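Local atomic coordinates of tryptophan halogenase (PDB entry 2PYX), a protein that probably acts as an FAD-dependent monooxygenase of the tryptophan halogenase family, thought to chlorinate tryptophan or a related substrate. Residues Q402-S415 with H426-L440. Sequence-based numbering, arbitrary orientation.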
loop_
_atom_site.group_PDB
_atom_site.type_symbol
_atom_site.label_atom_id
_atom_site.label_comp_id
_atom_site.label_asym_id
_atom_site.label_seq_id
_atom_site.Cartn_x
_atom_site.Cartn_y
_atom_site.Cartn_z
ATOM N N GLN A 402 12.682 -5.334 3.712
ATOM C CA GLN A 402 13.935 -4.677 3.289
ATOM C C GLN A 402 13.661 -3.809 2.065
ATOM O O GLN A 402 14.165 -2.691 1.986
ATOM C CB GLN A 402 15.056 -5.691 3.029
ATOM C CG GLN A 402 16.331 -5.070 2.427
ATOM C CD GLN A 402 17.468 -6.089 2.172
ATOM O OE1 GLN A 402 18.450 -6.147 2.911
ATOM N NE2 GLN A 402 17.333 -6.878 1.110
ATOM N N GLN A 403 12.896 -4.320 1.103
ATOM C CA GLN A 403 12.583 -3.581 -0.101
ATOM C C GLN A 403 11.762 -2.355 0.209
ATOM O O GLN A 403 12.002 -1.288 -0.389
ATOM C CB GLN A 403 11.839 -4.437 -1.103
ATOM C CG GLN A 403 11.835 -3.783 -2.456
ATOM C CD GLN A 403 10.929 -4.408 -3.471
ATOM O OE1 GLN A 403 9.752 -4.665 -3.222
ATOM N NE2 GLN A 403 11.475 -4.564 -4.703
ATOM N N ILE A 404 10.795 -2.461 1.121
ATOM C CA ILE A 404 9.943 -1.313 1.458
ATOM C C ILE A 404 10.826 -0.230 2.076
ATOM O O ILE A 404 10.765 0.933 1.707
ATOM C CB ILE A 404 8.833 -1.743 2.435
ATOM C CG1 ILE A 404 7.764 -2.550 1.712
ATOM C CG2 ILE A 404 8.250 -0.523 3.119
ATOM C CD1 ILE A 404 6.919 -3.363 2.607
ATOM N N ILE A 405 11.671 -0.590 3.035
ATOM C CA ILE A 405 12.473 0.410 3.713
ATOM C C ILE A 405 13.407 1.105 2.705
ATOM O O ILE A 405 13.558 2.343 2.667
ATOM C CB ILE A 405 13.234 -0.154 4.909
ATOM C CG1 ILE A 405 12.272 -0.698 5.969
ATOM C CG2 ILE A 405 14.154 0.937 5.516
ATOM C CD1 ILE A 405 11.276 0.314 6.459
ATOM N N ASP A 406 14.023 0.304 1.849
ATOM C CA ASP A 406 14.970 0.853 0.902
ATOM C C ASP A 406 14.256 1.733 -0.124
ATOM O O ASP A 406 14.752 2.800 -0.504
ATOM C CB ASP A 406 15.706 -0.271 0.145
ATOM C CG ASP A 406 16.749 -0.962 0.986
ATOM O OD1 ASP A 406 16.985 -0.585 2.163
ATOM O OD2 ASP A 406 17.367 -1.928 0.422
ATOM N N PHE A 407 13.103 1.277 -0.599
ATOM C CA PHE A 407 12.361 2.030 -1.613
ATOM C C PHE A 407 11.887 3.368 -1.036
ATOM O O PHE A 407 12.011 4.416 -1.677
ATOM C CB PHE A 407 11.188 1.220 -2.189
ATOM C CG PHE A 407 10.452 1.937 -3.296
ATOM C CD1 PHE A 407 11.136 2.498 -4.357
ATOM C CD2 PHE A 407 9.075 2.070 -3.257
ATOM C CE1 PHE A 407 10.447 3.157 -5.390
ATOM C CE2 PHE A 407 8.387 2.705 -4.283
ATOM C CZ PHE A 407 9.078 3.251 -5.340
ATOM N N LEU A 408 11.317 3.334 0.166
ATOM C CA LEU A 408 10.896 4.589 0.810
ATOM C C LEU A 408 12.075 5.500 1.034
ATOM O O LEU A 408 12.040 6.670 0.697
ATOM C CB LEU A 408 10.183 4.307 2.116
ATOM C CG LEU A 408 8.683 4.036 1.982
ATOM C CD1 LEU A 408 8.317 2.936 0.990
ATOM C CD2 LEU A 408 8.065 3.770 3.354
ATOM N N LYS A 409 13.163 4.957 1.581
ATOM C CA LYS A 409 14.348 5.786 1.853
ATOM C C LYS A 409 14.895 6.435 0.582
ATOM O O LYS A 409 15.371 7.583 0.614
ATOM C CB LYS A 409 15.423 4.949 2.525
ATOM C CG LYS A 409 16.708 5.717 2.868
ATOM C CD LYS A 409 16.429 6.909 3.853
ATOM C CE LYS A 409 17.736 7.549 4.281
ATOM N NZ LYS A 409 17.619 8.402 5.534
ATOM N N LEU A 410 14.854 5.711 -0.540
ATOM C CA LEU A 410 15.284 6.258 -1.838
ATOM C C LEU A 410 14.652 7.621 -2.120
ATOM O O LEU A 410 15.278 8.480 -2.705
ATOM C CB LEU A 410 14.888 5.283 -2.975
ATOM C CG LEU A 410 15.317 5.692 -4.403
ATOM C CD1 LEU A 410 16.793 5.768 -4.561
ATOM C CD2 LEU A 410 14.748 4.705 -5.454
ATOM N N HIS A 411 13.366 7.777 -1.775
ATOM C CA HIS A 411 12.627 9.005 -2.054
ATOM C C HIS A 411 13.310 10.185 -1.383
ATOM O O HIS A 411 13.270 11.312 -1.922
ATOM C CB HIS A 411 11.186 8.941 -1.568
ATOM C CG HIS A 411 10.302 7.967 -2.299
ATOM N ND1 HIS A 411 10.541 6.602 -2.304
ATOM C CD2 HIS A 411 9.163 8.153 -3.008
ATOM C CE1 HIS A 411 9.561 6.001 -2.969
ATOM N NE2 HIS A 411 8.710 6.917 -3.403
ATOM N N TYR A 412 13.879 9.968 -0.216
ATOM C CA TYR A 412 14.557 11.033 0.536
ATOM C C TYR A 412 15.989 11.232 0.102
ATOM O O TYR A 412 16.491 12.352 0.034
ATOM C CB TYR A 412 14.559 10.713 2.039
ATOM C CG TYR A 412 13.201 10.645 2.665
ATOM C CD1 TYR A 412 12.578 11.799 3.111
ATOM C CD2 TYR A 412 12.500 9.448 2.831
ATOM C CE1 TYR A 412 11.346 11.744 3.672
ATOM C CE2 TYR A 412 11.260 9.408 3.433
ATOM C CZ TYR A 412 10.678 10.566 3.845
ATOM O OH TYR A 412 9.427 10.531 4.441
ATOM N N VAL A 413 16.698 10.139 -0.106
ATOM C CA VAL A 413 18.175 10.216 -0.237
ATOM C C VAL A 413 18.633 10.984 -1.453
ATOM O O VAL A 413 19.712 11.581 -1.451
ATOM C CB VAL A 413 18.847 8.839 -0.352
ATOM C CG1 VAL A 413 20.398 8.995 -0.631
ATOM C CG2 VAL A 413 18.662 8.066 0.866
ATOM N N ILE A 414 17.831 10.935 -2.520
ATOM C CA ILE A 414 18.206 11.584 -3.771
ATOM C C ILE A 414 17.604 12.985 -3.964
ATOM O O ILE A 414 17.717 13.589 -5.050
ATOM C CB ILE A 414 17.937 10.682 -4.983
ATOM C CG1 ILE A 414 16.449 10.467 -5.189
ATOM C CG2 ILE A 414 18.687 9.366 -4.818
ATOM C CD1 ILE A 414 16.123 9.449 -6.292
ATOM N N SER A 415 17.025 13.529 -2.905
ATOM C CA SER A 415 16.666 14.943 -2.915
ATOM C C SER A 415 17.908 15.822 -2.963
ATOM O O SER A 415 18.994 15.429 -2.526
ATOM C CB SER A 415 15.867 15.308 -1.645
ATOM O OG SER A 415 15.420 16.666 -1.736
ATOM N N HIS A 426 18.888 13.110 5.997
ATOM C CA HIS A 426 18.425 11.929 5.219
ATOM C C HIS A 426 19.477 11.416 4.241
ATOM O O HIS A 426 19.352 10.265 3.796
ATOM C CB HIS A 426 17.145 12.267 4.466
ATOM C CG HIS A 426 15.886 11.799 5.146
ATOM N ND1 HIS A 426 15.642 10.473 5.402
ATOM C CD2 HIS A 426 14.809 12.475 5.621
ATOM C CE1 HIS A 426 14.464 10.355 6.002
ATOM N NE2 HIS A 426 13.930 11.562 6.140
ATOM N N ARG A 427 20.474 12.246 3.881
ATOM C CA ARG A 427 21.543 11.837 2.978
ATOM C C ARG A 427 22.785 11.333 3.657
ATOM O O ARG A 427 23.761 10.980 2.990
ATOM C CB ARG A 427 21.879 12.965 2.008
ATOM C CG ARG A 427 20.678 13.407 1.190
ATOM C CD ARG A 427 20.991 14.282 0.011
ATOM N NE ARG A 427 21.493 15.609 0.367
ATOM C CZ ARG A 427 20.727 16.681 0.562
ATOM N NH1 ARG A 427 19.427 16.622 0.519
ATOM N NH2 ARG A 427 21.297 17.850 0.849
ATOM N N GLU A 428 22.778 11.302 4.984
ATOM C CA GLU A 428 23.932 10.842 5.718
ATOM C C GLU A 428 23.965 9.322 5.788
ATOM O O GLU A 428 22.942 8.670 6.019
ATOM C CB GLU A 428 23.929 11.456 7.107
ATOM C CG GLU A 428 23.888 12.989 7.095
ATOM C CD GLU A 428 25.151 13.686 7.460
ATOM O OE1 GLU A 428 26.197 13.023 7.566
ATOM O OE2 GLU A 428 25.093 14.933 7.601
ATOM N N SER A 429 25.167 8.750 5.656
ATOM C CA SER A 429 25.310 7.308 5.472
ATOM C C SER A 429 24.768 6.468 6.617
ATOM O O SER A 429 24.300 5.325 6.386
ATOM C CB SER A 429 26.771 6.918 5.206
ATOM O OG SER A 429 27.599 7.289 6.290
ATOM N N ASN A 430 24.789 6.991 7.849
ATOM C CA ASN A 430 24.323 6.164 8.960
ATOM C C ASN A 430 22.831 5.948 8.951
ATOM O O ASN A 430 22.336 5.142 9.738
ATOM C CB ASN A 430 24.783 6.687 10.356
ATOM C CG ASN A 430 23.939 7.896 10.920
ATOM O OD1 ASN A 430 23.525 8.796 10.176
ATOM N ND2 ASN A 430 23.770 7.944 12.278
ATOM N N SER A 431 22.119 6.665 8.080
ATOM C CA SER A 431 20.683 6.542 7.934
ATOM C C SER A 431 20.286 5.777 6.683
ATOM O O SER A 431 19.101 5.610 6.447
ATOM C CB SER A 431 20.022 7.939 7.907
ATOM O OG SER A 431 20.162 8.597 6.653
ATOM N N ILE A 432 21.270 5.328 5.894
ATOM C CA ILE A 432 21.027 4.665 4.608
ATOM C C ILE A 432 21.379 3.187 4.726
ATOM O O ILE A 432 22.530 2.870 4.999
ATOM C CB ILE A 432 21.871 5.264 3.505
ATOM C CG1 ILE A 432 21.620 6.776 3.384
ATOM C CG2 ILE A 432 21.504 4.537 2.192
ATOM C CD1 ILE A 432 22.535 7.518 2.468
ATOM N N PRO A 433 20.387 2.298 4.553
ATOM C CA PRO A 433 20.721 0.863 4.618
ATOM C C PRO A 433 21.851 0.453 3.680
ATOM O O PRO A 433 21.931 0.973 2.589
ATOM C CB PRO A 433 19.405 0.186 4.300
ATOM C CG PRO A 433 18.350 1.185 4.698
ATOM C CD PRO A 433 18.948 2.505 4.372
ATOM N N ASP A 434 22.690 -0.482 4.110
ATOM C CA ASP A 434 23.778 -0.902 3.266
ATOM C C ASP A 434 23.270 -1.407 1.924
ATOM O O ASP A 434 23.921 -1.184 0.906
ATOM C CB ASP A 434 24.546 -2.054 3.923
ATOM C CG ASP A 434 25.292 -1.649 5.147
ATOM O OD1 ASP A 434 25.558 -0.447 5.363
ATOM O OD2 ASP A 434 25.671 -2.607 5.880
ATOM N N SER A 435 22.146 -2.122 1.916
ATOM C CA SER A 435 21.598 -2.636 0.655
ATOM C C SER A 435 21.284 -1.493 -0.317
ATOM O O SER A 435 21.564 -1.567 -1.542
ATOM C CB SER A 435 20.349 -3.479 0.943
ATOM O OG SER A 435 19.467 -2.753 1.789
ATOM N N LEU A 436 20.728 -0.408 0.211
ATOM C CA LEU A 436 20.411 0.758 -0.629
ATOM C C LEU A 436 21.673 1.493 -1.029
ATOM O O LEU A 436 21.781 1.985 -2.161
ATOM C CB LEU A 436 19.477 1.718 0.099
ATOM C CG LEU A 436 19.035 2.955 -0.704
ATOM C CD1 LEU A 436 18.348 2.628 -2.034
ATOM C CD2 LEU A 436 18.110 3.805 0.131
ATOM N N GLN A 437 22.641 1.610 -0.129
ATOM C CA GLN A 437 23.917 2.247 -0.500
ATOM C C GLN A 437 24.524 1.538 -1.721
ATOM O O GLN A 437 25.063 2.181 -2.616
ATOM C CB GLN A 437 24.895 2.212 0.664
ATOM C CG GLN A 437 24.579 3.144 1.824
ATOM C CD GLN A 437 25.640 3.141 2.930
ATOM O OE1 GLN A 437 26.837 3.021 2.657
ATOM N NE2 GLN A 437 25.205 3.281 4.173
ATOM N N ALA A 438 24.449 0.208 -1.730
ATOM C CA ALA A 438 25.014 -0.542 -2.855
ATOM C C ALA A 438 24.301 -0.209 -4.148
ATOM O O ALA A 438 24.915 -0.055 -5.220
ATOM C CB ALA A 438 24.988 -2.028 -2.595
HETATM N N MSE A 439 22.982 -0.108 -4.075
HETATM C CA MSE A 439 22.191 0.224 -5.259
HETATM C C MSE A 439 22.456 1.625 -5.767
HETATM O O MSE A 439 22.567 1.860 -6.966
HETATM C CB MSE A 439 20.715 0.046 -4.997
HETATM C CG MSE A 439 20.270 -1.395 -4.886
HETATM SE SE MSE A 439 20.619 -2.452 -6.558
HETATM C CE MSE A 439 21.688 -3.044 -5.838
ATOM N N LEU A 440 22.541 2.572 -4.846
ATOM C CA LEU A 440 22.807 3.962 -5.223
ATOM C C LEU A 440 24.131 4.106 -5.957
ATOM O O LEU A 440 24.247 4.884 -6.888
ATOM C CB LEU A 440 22.782 4.854 -3.976
ATOM C CG LEU A 440 21.380 5.110 -3.419
ATOM C CD1 LEU A 440 21.491 5.760 -2.044
ATOM C CD2 LEU A 440 20.497 5.885 -4.383
HETATM O O HOH W 1 17.472 14.670 1.257
#
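The imidazole of His426 lies over one face of the Tyr412 ring in an offset stack, centroids 3.9 Å apart and planes at 12°. His426 NE2 sits above the rim of the phenol ring, 3.3 Å from Tyr412 CD1, while Tyr412 CB reaches the same imidazole face as a CH-pi contact. Phe252 also stacks on His426, and Tyr412 OH is hydrogen-bonded to Glu358 OE2. At the imidazole edge, Lys409 NZ donates to His426 ND1 (2.9 Å) from somewhat out of the ring plane. The lysine leaves its helix with CG anti to the backbone N (chi1 -180°) and bends at chi2, and its CE runs beside Ile432 CG1, bringing the ammonium to the loop. There it also donates to Ser431 OG at 2.8 Å, more weakly to His426 O, and to Val250 O outside the contact. With an alanine here, His426 ND1, Ser431 OG and Val250 O would probably lose their shared donor, and the imidazole one restraint against turning. Helix segments 402-413 and 434-440 cross at -54°, axes 9.6 Å apart, in a chain consistent with a Rossmann-type FAD-binding fold; His411 of the first bonds Glu361, predicted to bind L-tryptophan, whose side chain is about 8 Å from that of Leu410. Leu436 is the knob, seated in a hole formed by Asp406, Lys409, Leu410 and Val413; its CD2 presses on Lys409 CG at 3.6 Å. One turn on, Leu440 spreads its methyls, CD1 against Val413 CG1 and CD2 touching both Leu410 CD1 and Ile414 CG2. Ser435 OG donates to the syn lone pair of Asp406 OD2 (2.6 Å), while Asp406 OD1 packs against Pro433 CB. At the last turn of helix 383-413, a water links Tyr412 O to Arg427 NH1, which also bonds Arg417 O.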